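Local coordinates for PAC2 family protein (Streptomyces avermitilis, PDB 3MNF) that is of unknown function but belongs to the PAC2 family, named after a proteasome assembly chaperone, and may share a chaperone-like role, at residues D5-A10 against L115-G120; R31-E36 against V208-G213; F38-A43 against T69-V74. All coordinates share one frame; numbering follows the deposited sequence.

Contact 1: residues D5-A10 against L115-G120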
loop_
_atom_site.group_PDB
_atom_site.type_symbol
_atom_site.label_atom_id
_atom_site.label_comp_id
_atom_site.label_asym_id
_atom_site.label_seq_id
_atom_site.Cartn_x
_atom_site.Cartn_y
_atom_site.Cartn_z
ATOM N N ASP A 5 14.848 30.858 13.583
ATOM C CA ASP A 5 13.927 29.756 13.160
ATOM C C ASP A 5 14.762 28.737 12.399
ATOM O O ASP A 5 15.785 29.135 11.806
ATOM C CB ASP A 5 12.784 30.316 12.294
ATOM C CG ASP A 5 11.807 31.240 13.095
ATOM O OD1 ASP A 5 12.190 32.372 13.517
ATOM O OD2 ASP A 5 10.636 30.830 13.290
ATOM N N PRO A 6 14.374 27.429 12.444
ATOM C CA PRO A 6 15.116 26.321 11.773
ATOM C C PRO A 6 14.945 26.302 10.268
ATOM O O PRO A 6 13.838 26.466 9.787
ATOM C CB PRO A 6 14.504 25.043 12.361
ATOM C CG PRO A 6 13.656 25.474 13.476
ATOM C CD PRO A 6 13.298 26.918 13.306
ATOM N N VAL A 7 16.031 26.101 9.529
ATOM C CA VAL A 7 15.973 26.046 8.064
ATOM C C VAL A 7 16.329 24.644 7.580
ATOM O O VAL A 7 17.229 24.000 8.117
ATOM C CB VAL A 7 16.942 27.066 7.403
ATOM C CG1 VAL A 7 16.858 27.001 5.888
ATOM C CG2 VAL A 7 16.646 28.466 7.856
HETATM N N MSE A 8 15.624 24.174 6.561
HETATM C CA MSE A 8 15.910 22.881 5.960
HETATM C C MSE A 8 16.637 23.120 4.650
HETATM O O MSE A 8 16.176 23.882 3.801
HETATM C CB MSE A 8 14.603 22.104 5.733
HETATM C CG MSE A 8 14.718 20.838 4.853
HETATM SE SE MSE A 8 12.994 19.897 4.645
HETATM C CE MSE A 8 12.669 19.179 6.438
ATOM N N VAL A 9 17.781 22.480 4.487
ATOM C CA VAL A 9 18.529 22.578 3.242
ATOM C C VAL A 9 18.597 21.197 2.648
ATOM O O VAL A 9 19.134 20.297 3.272
ATOM C CB VAL A 9 19.968 23.086 3.475
ATOM C CG1 VAL A 9 20.684 23.266 2.148
ATOM C CG2 VAL A 9 19.949 24.381 4.239
ATOM N N ALA A 10 18.065 21.024 1.451
ATOM C CA ALA A 10 18.016 19.691 0.869
ATOM C C ALA A 10 18.743 19.615 -0.453
ATOM O O ALA A 10 18.893 20.618 -1.139
ATOM C CB ALA A 10 16.591 19.254 0.693
ATOM N N LEU A 115 11.690 27.846 6.709
ATOM C CA LEU A 115 12.107 28.025 5.329
ATOM C C LEU A 115 12.814 26.773 4.800
ATOM O O LEU A 115 13.658 26.185 5.490
ATOM C CB LEU A 115 13.029 29.236 5.241
ATOM C CG LEU A 115 13.933 29.436 4.027
ATOM C CD1 LEU A 115 13.159 29.924 2.808
ATOM C CD2 LEU A 115 15.021 30.397 4.394
ATOM N N VAL A 116 12.466 26.376 3.576
ATOM C CA VAL A 116 13.139 25.265 2.902
ATOM C C VAL A 116 13.984 25.748 1.715
ATOM O O VAL A 116 13.444 26.305 0.743
ATOM C CB VAL A 116 12.130 24.221 2.389
ATOM C CG1 VAL A 116 12.847 23.076 1.743
ATOM C CG2 VAL A 116 11.283 23.708 3.517
ATOM N N VAL A 117 15.298 25.535 1.775
ATOM C CA VAL A 117 16.130 25.795 0.598
ATOM C C VAL A 117 16.579 24.495 -0.062
ATOM O O VAL A 117 17.135 23.601 0.597
ATOM C CB VAL A 117 17.372 26.633 0.913
ATOM C CG1 VAL A 117 18.089 26.997 -0.383
ATOM C CG2 VAL A 117 17.009 27.884 1.736
ATOM N N VAL A 118 16.353 24.381 -1.364
ATOM C CA VAL A 118 16.786 23.187 -2.079
ATOM C C VAL A 118 17.904 23.538 -3.052
ATOM O O VAL A 118 17.828 24.546 -3.744
ATOM C CB VAL A 118 15.619 22.514 -2.839
ATOM C CG1 VAL A 118 16.020 21.091 -3.271
ATOM C CG2 VAL A 118 14.339 22.512 -1.986
ATOM N N LEU A 119 18.937 22.713 -3.115
ATOM C CA LEU A 119 20.062 23.029 -3.970
ATOM C C LEU A 119 20.083 22.119 -5.177
ATOM O O LEU A 119 19.782 20.943 -5.067
ATOM C CB LEU A 119 21.361 22.883 -3.191
ATOM C CG LEU A 119 21.540 23.682 -1.894
ATOM C CD1 LEU A 119 22.963 23.551 -1.384
ATOM C CD2 LEU A 119 21.194 25.141 -2.088
ATOM N N GLY A 120 20.433 22.652 -6.331
ATOM C CA GLY A 120 20.588 21.810 -7.496
ATOM C C GLY A 120 21.649 22.298 -8.462
ATOM O O GLY A 120 22.092 23.469 -8.413
#

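Contact 2: residues R31-E36 against V208-G213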
loop_
_atom_site.group_PDB
_atom_site.type_symbol
_atom_site.label_atom_id
_atom_site.label_comp_id
_atom_site.label_asym_id
_atom_site.label_seq_id
_atom_site.Cartn_x
_atom_site.Cartn_y
_atom_site.Cartn_z
ATOM N N ARG A 31 29.306 17.347 7.108
ATOM C CA ARG A 31 30.645 17.022 7.581
ATOM C C ARG A 31 31.193 18.137 8.470
ATOM O O ARG A 31 31.418 17.903 9.655
ATOM C CB ARG A 31 31.556 16.757 6.384
ATOM C CG ARG A 31 32.988 16.313 6.684
ATOM C CD ARG A 31 33.786 16.199 5.360
ATOM N NE ARG A 31 32.882 15.881 4.232
ATOM C CZ ARG A 31 32.795 16.573 3.088
ATOM N NH1 ARG A 31 33.599 17.628 2.870
ATOM N NH2 ARG A 31 31.914 16.194 2.155
ATOM N N GLU A 32 31.368 19.343 7.912
ATOM C CA GLU A 32 31.998 20.456 8.638
ATOM C C GLU A 32 31.320 20.751 9.968
ATOM O O GLU A 32 31.997 21.030 10.955
ATOM C CB GLU A 32 32.063 21.758 7.820
ATOM C CG GLU A 32 32.738 21.705 6.442
ATOM C CD GLU A 32 34.120 21.041 6.406
ATOM O OE1 GLU A 32 35.061 21.521 7.094
ATOM O OE2 GLU A 32 34.253 20.043 5.641
ATOM N N TRP A 33 29.993 20.686 9.993
ATOM C CA TRP A 33 29.233 20.980 11.203
ATOM C C TRP A 33 28.881 19.752 12.047
ATOM O O TRP A 33 28.107 19.856 12.997
ATOM C CB TRP A 33 27.961 21.753 10.862
ATOM C CG TRP A 33 28.172 23.203 10.568
ATOM C CD1 TRP A 33 29.071 24.039 11.164
ATOM C CD2 TRP A 33 27.439 24.002 9.632
ATOM N NE1 TRP A 33 28.958 25.308 10.641
ATOM C CE2 TRP A 33 27.959 25.311 9.703
ATOM C CE3 TRP A 33 26.389 23.738 8.739
ATOM C CZ2 TRP A 33 27.470 26.356 8.911
ATOM C CZ3 TRP A 33 25.892 24.777 7.960
ATOM C CH2 TRP A 33 26.436 26.069 8.050
ATOM N N LYS A 34 29.459 18.603 11.697
ATOM C CA LYS A 34 29.230 17.327 12.402
ATOM C C LYS A 34 27.740 17.080 12.680
ATOM O O LYS A 34 27.306 17.051 13.832
ATOM C CB LYS A 34 30.093 17.243 13.706
ATOM N N GLY A 35 26.964 16.928 11.608
ATOM C CA GLY A 35 25.519 16.821 11.709
ATOM C C GLY A 35 25.077 15.501 12.294
ATOM O O GLY A 35 25.623 14.455 11.965
ATOM N N GLU A 36 24.072 15.550 13.161
ATOM C CA GLU A 36 23.590 14.357 13.851
ATOM C C GLU A 36 22.315 13.812 13.180
ATOM O O GLU A 36 21.270 14.484 13.197
ATOM C CB GLU A 36 23.363 14.674 15.353
ATOM N N VAL A 208 24.366 32.880 7.364
ATOM C CA VAL A 208 25.032 31.902 8.203
ATOM C C VAL A 208 26.443 31.718 7.676
ATOM O O VAL A 208 26.625 31.465 6.487
ATOM C CB VAL A 208 24.249 30.555 8.204
ATOM C CG1 VAL A 208 25.166 29.359 8.146
ATOM C CG2 VAL A 208 23.370 30.464 9.420
ATOM N N ARG A 209 27.434 31.864 8.550
ATOM C CA ARG A 209 28.825 31.595 8.210
ATOM C C ARG A 209 29.016 30.122 7.869
ATOM O O ARG A 209 28.832 29.277 8.732
ATOM C CB ARG A 209 29.706 31.901 9.416
ATOM C CG ARG A 209 31.186 31.807 9.134
ATOM C CD ARG A 209 31.695 33.134 8.596
ATOM N NE ARG A 209 33.021 33.021 7.995
ATOM C CZ ARG A 209 33.748 34.062 7.602
ATOM N NH1 ARG A 209 33.281 35.294 7.749
ATOM N NH2 ARG A 209 34.944 33.870 7.067
ATOM N N ILE A 210 29.393 29.810 6.633
ATOM C CA ILE A 210 29.689 28.424 6.257
ATOM C C ILE A 210 31.196 28.194 6.151
ATOM O O ILE A 210 31.874 28.876 5.365
ATOM C CB ILE A 210 29.081 28.072 4.904
ATOM C CG1 ILE A 210 27.559 28.251 4.938
ATOM C CG2 ILE A 210 29.489 26.668 4.513
ATOM C CD1 ILE A 210 26.895 28.284 3.585
ATOM N N PRO A 211 31.732 27.232 6.924
ATOM C CA PRO A 211 33.156 26.905 6.799
ATOM C C PRO A 211 33.402 26.130 5.507
ATOM O O PRO A 211 32.815 25.070 5.301
ATOM C CB PRO A 211 33.444 26.036 8.037
ATOM C CG PRO A 211 32.208 26.135 8.900
ATOM C CD PRO A 211 31.077 26.405 7.949
ATOM N N LEU A 212 34.254 26.674 4.646
ATOM C CA LEU A 212 34.468 26.136 3.306
ATOM C C LEU A 212 35.609 25.126 3.226
ATOM O O LEU A 212 35.872 24.573 2.156
ATOM C CB LEU A 212 34.709 27.274 2.312
ATOM C CG LEU A 212 33.774 28.491 2.364
ATOM C CD1 LEU A 212 34.518 29.764 1.934
ATOM C CD2 LEU A 212 32.504 28.274 1.544
ATOM N N GLY A 213 36.279 24.884 4.354
ATOM C CA GLY A 213 37.373 23.916 4.431
ATOM C C GLY A 213 38.317 23.983 3.244
ATOM O O GLY A 213 38.804 25.058 2.891
#

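Contact 3: residues F38-A43 against T69-V74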
loop_
_atom_site.group_PDB
_atom_site.type_symbol
_atom_site.label_atom_id
_atom_site.label_comp_id
_atom_site.label_asym_id
_atom_site.label_seq_id
_atom_site.Cartn_x
_atom_site.Cartn_y
_atom_site.Cartn_z
ATOM N N PHE A 38 18.893 11.751 12.401
ATOM C CA PHE A 38 17.771 11.276 13.189
ATOM C C PHE A 38 16.684 10.557 12.374
ATOM O O PHE A 38 15.749 10.013 12.949
ATOM C CB PHE A 38 17.161 12.425 13.961
ATOM C CG PHE A 38 16.596 13.474 13.091
ATOM C CD1 PHE A 38 17.395 14.508 12.628
ATOM C CD2 PHE A 38 15.265 13.428 12.708
ATOM C CE1 PHE A 38 16.878 15.491 11.802
ATOM C CE2 PHE A 38 14.736 14.397 11.879
ATOM C CZ PHE A 38 15.554 15.433 11.419
ATOM N N ALA A 39 16.782 10.552 11.050
ATOM C CA ALA A 39 15.773 9.857 10.265
ATOM C C ALA A 39 16.228 9.545 8.851
ATOM O O ALA A 39 16.862 10.358 8.214
ATOM C CB ALA A 39 14.461 10.666 10.240
ATOM N N ALA A 40 15.910 8.359 8.377
ATOM C CA ALA A 40 16.031 8.053 6.972
ATOM C C ALA A 40 14.638 7.688 6.425
ATOM O O ALA A 40 13.881 6.975 7.091
ATOM C CB ALA A 40 16.988 6.910 6.780
ATOM N N LEU A 41 14.280 8.172 5.235
ATOM C CA LEU A 41 13.038 7.717 4.624
ATOM C C LEU A 41 13.150 6.244 4.245
ATOM O O LEU A 41 14.224 5.762 3.872
ATOM C CB LEU A 41 12.663 8.519 3.394
ATOM C CG LEU A 41 12.378 10.001 3.600
ATOM C CD1 LEU A 41 11.825 10.603 2.320
ATOM C CD2 LEU A 41 11.413 10.217 4.722
ATOM N N ASP A 42 12.034 5.534 4.363
ATOM C CA ASP A 42 11.973 4.130 4.030
ATOM C C ASP A 42 12.157 3.890 2.525
ATOM O O ASP A 42 11.226 4.095 1.742
ATOM C CB ASP A 42 10.619 3.600 4.465
ATOM C CG ASP A 42 10.533 2.126 4.363
ATOM O OD1 ASP A 42 11.311 1.580 3.564
ATOM O OD2 ASP A 42 9.711 1.514 5.088
ATOM N N ALA A 43 13.338 3.419 2.130
ATOM C CA ALA A 43 13.664 3.210 0.729
ATOM C C ALA A 43 12.625 2.368 0.028
ATOM O O ALA A 43 12.235 2.672 -1.095
ATOM C CB ALA A 43 14.991 2.593 0.602
ATOM N N THR A 69 18.817 6.004 0.007
ATOM C CA THR A 69 17.722 6.656 0.731
ATOM C C THR A 69 17.875 8.165 0.841
ATOM O O THR A 69 18.675 8.737 0.145
ATOM C CB THR A 69 17.413 5.955 2.098
ATOM O OG1 THR A 69 16.111 6.362 2.560
ATOM C CG2 THR A 69 18.511 6.234 3.137
ATOM N N THR A 70 17.051 8.801 1.655
ATOM C CA THR A 70 17.116 10.227 1.867
ATOM C C THR A 70 17.168 10.332 3.357
ATOM O O THR A 70 16.267 9.847 4.050
ATOM C CB THR A 70 15.864 10.928 1.325
ATOM O OG1 THR A 70 15.833 10.779 -0.102
ATOM C CG2 THR A 70 15.867 12.393 1.665
ATOM N N ARG A 71 18.245 10.926 3.856
ATOM C CA ARG A 71 18.501 10.909 5.274
ATOM C C ARG A 71 18.439 12.322 5.832
ATOM O O ARG A 71 18.857 13.271 5.170
ATOM C CB ARG A 71 19.834 10.245 5.540
ATOM C CG ARG A 71 20.064 9.841 6.985
ATOM C CD ARG A 71 21.243 8.848 7.119
ATOM N NE ARG A 71 21.371 7.973 5.943
ATOM C CZ ARG A 71 21.024 6.688 5.904
ATOM N NH1 ARG A 71 20.522 6.076 6.987
ATOM N NH2 ARG A 71 21.196 6.009 4.768
ATOM N N LEU A 72 17.883 12.452 7.037
ATOM C CA LEU A 72 17.757 13.735 7.719
ATOM C C LEU A 72 18.657 13.851 8.963
ATOM O O LEU A 72 18.659 12.963 9.822
ATOM C CB LEU A 72 16.302 13.980 8.110
ATOM C CG LEU A 72 15.267 14.134 6.990
ATOM C CD1 LEU A 72 14.622 12.790 6.649
ATOM C CD2 LEU A 72 14.182 15.122 7.378
ATOM N N SER A 73 19.415 14.945 9.047
ATOM C CA SER A 73 20.245 15.228 10.221
ATOM C C SER A 73 20.142 16.689 10.640
ATOM O O SER A 73 19.759 17.539 9.824
ATOM C CB SER A 73 21.704 14.897 9.935
ATOM O OG SER A 73 22.220 15.746 8.933
ATOM N N VAL A 74 20.482 16.957 11.906
ATOM C CA VAL A 74 20.458 18.305 12.507
ATOM C C VAL A 74 21.862 18.823 12.720
ATOM O O VAL A 74 22.710 18.121 13.279
ATOM C CB VAL A 74 19.878 18.320 13.939
ATOM C CG1 VAL A 74 19.371 19.699 14.286
ATOM C CG2 VAL A 74 18.783 17.305 14.108
#

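Contact 1: residues D5-A10 against L115-G120
Met8, modelled as selenomethionine, is gripped through its backbone by two residues of the neighbouring strand: its N donates to Leu115 O at 3.0 Å, and its O accepts from Val117 N at 2.8 Å. Two residues on, Ala10 repeats the pattern, with its N on Val117 O at 2.9 Å and its O taking the N of Leu119. Val9, between the two, turns its own N and O the other way and bonds to Val86 and Val88, so strand 7-13 is held along both edges. This is the parallel core of the mixed PAC2-family sheet. Strand 7-13 is inserted between strands 82-91 and 115-124, which helix 97-111 connects in a beta-alpha-beta crossover, and the N-to-C directions of the two segments differ by 16°.

Side chains fill in above and below the ladder. On one face Val7 and Leu115 stand side by side, pointing the same way, with Val7 CG1 4.1 Å from Leu115 CD2. The same methyl reaches Val117 CG2 at 4.2 Å, because a first torsion of -180° sets CG1 opposite Val7's backbone N. Farther along, Val9 CG1 meets Leu119 CG, also at 4.2 Å, the two side chains crossing at a slant. Helix 192-206 covers this face, laying Leu202, Leu205 and Ile206 over Val117. On the reverse face Met8 CG lies beside Val116 CG1 at 4.3 Å, and Ala10 CB comes near Val118 CG1. The selenium end does not follow: the chain is extended to SE, then bends at chi3 (-69°), and its end leads away from strand 115-124. Val113 and Val88 pack against Met8, while Ala175 and Ser177 of strand 175-183 pack against Val116 and Val118.

Contact 2: residues R31-E36 against V208-G213
Trp33 leaves helix 21-32 at a Schellman motif and lays its indole against the loop 208-213, which links helices 192-206 and 215-226. In the motif, Lys34 has positive phi and is the C-prime residue: its N bonds to Arg31 O at 2.9 Å, and Gly35 N reaches back to Asp30 O. The chain can then turn off toward strand 36-40 while the indole stays behind at the helix end. Its first torsion of -77° puts CG opposite the carbonyl carbon of Trp33, and the six-membered ring extends toward the loop.

Three loop side chains meet the indole. Val208 CG1 approaches CH2 of Trp33 to 3.5 Å on a slanting course, while the side chains of Ile210 and Pro211 cross the indole at about a right angle. Ile210 CG1 lies 4.0 Å from the same CH2 of Trp33, and Pro211 CD is 3.6 Å from Trp33 NE1. The contact with the loop is thus mostly apolar, and Val75, Val77 and Leu85 of the sheet add further packing on the indole, making Trp33 a wedge between sheet and loop.

Polar bonds from neighbouring residues fix the loop itself. His28 NE2, on the same helix as Glu32, is hydrogen-bonded to Pro211 O, and Glu203 OE1 of helix 192-206 is hydrogen-bonded to Ile210 N. Glu32, bent at chi2, touches through its aliphatic part, with CG 3.6 Å from Pro211 O. Arg209 O sits in the ring plane at the indole edge, 3.2 Å from Trp33 CZ2.

Contact 3: residues F38-A43 against T69-V74
Phe38 and Leu72 meet at a classic beta bulge, where strand 36-40, outermost in its chain's sheet, runs antiparallel to strand 70-78. Phe38 and Ala39 both face Leu72, and its O accepts from both: Phe38 N at 2.9 Å, nearly straight at 173°, and Ala39 N at a longer 3.3 Å on a carbonyl lone pair. In return Leu72 N bonds to Ala39 O.

Phe38's chi1 of 63° sets CG between its backbone N and carbonyl carbon, and the ring folds over the neighbouring strand. Leu72 CB makes an off-centre CH-pi contact, 4.2 Å from the centroid of the Phe38 ring, and Leu72 O lies over a ring face. Val74 crosses the ring at about a right angle, CG2 coming within 3.5 Å of Phe38 CD1. With an alanine here, Leu72 CB and Val74 CG2 would probably lose their aromatic cover, as would Leu111 of the second subunit, which packs on this ring.

Beyond the bulge, Leu41 N donates to Thr70 O at 2.9 Å, and the two side chains run alongside one another beneath Phe100 of helix 97-111. Arg71 also reaches the second subunit: its NH1 forms a salt bridge with Glu110 there, while Ala40 CB lies over a guanidinium face, 3.6 Å from Arg71 NH1.

In the fold
Contacts 1 and 3 belong to the same sheet, with centres about 15 Å apart; strand 82-91 lies between them, pairing with strand 70-78 on one edge and strand 7-13 on the other. Contact 2 joins the end of helix 21-32 to the loop 208-213, and its centre is likewise about 15 Å from that of contact 1. It runs straight into contact 3: Glu36 O lies 2.9 Å from Val74 N, a probable hydrogen bond that continues the antiparallel ladder. Contact 3 is nested in the chain loops closed by both others. Contact 3 alone meets other subunits; with the function unknown, the three are not tied here to any active site.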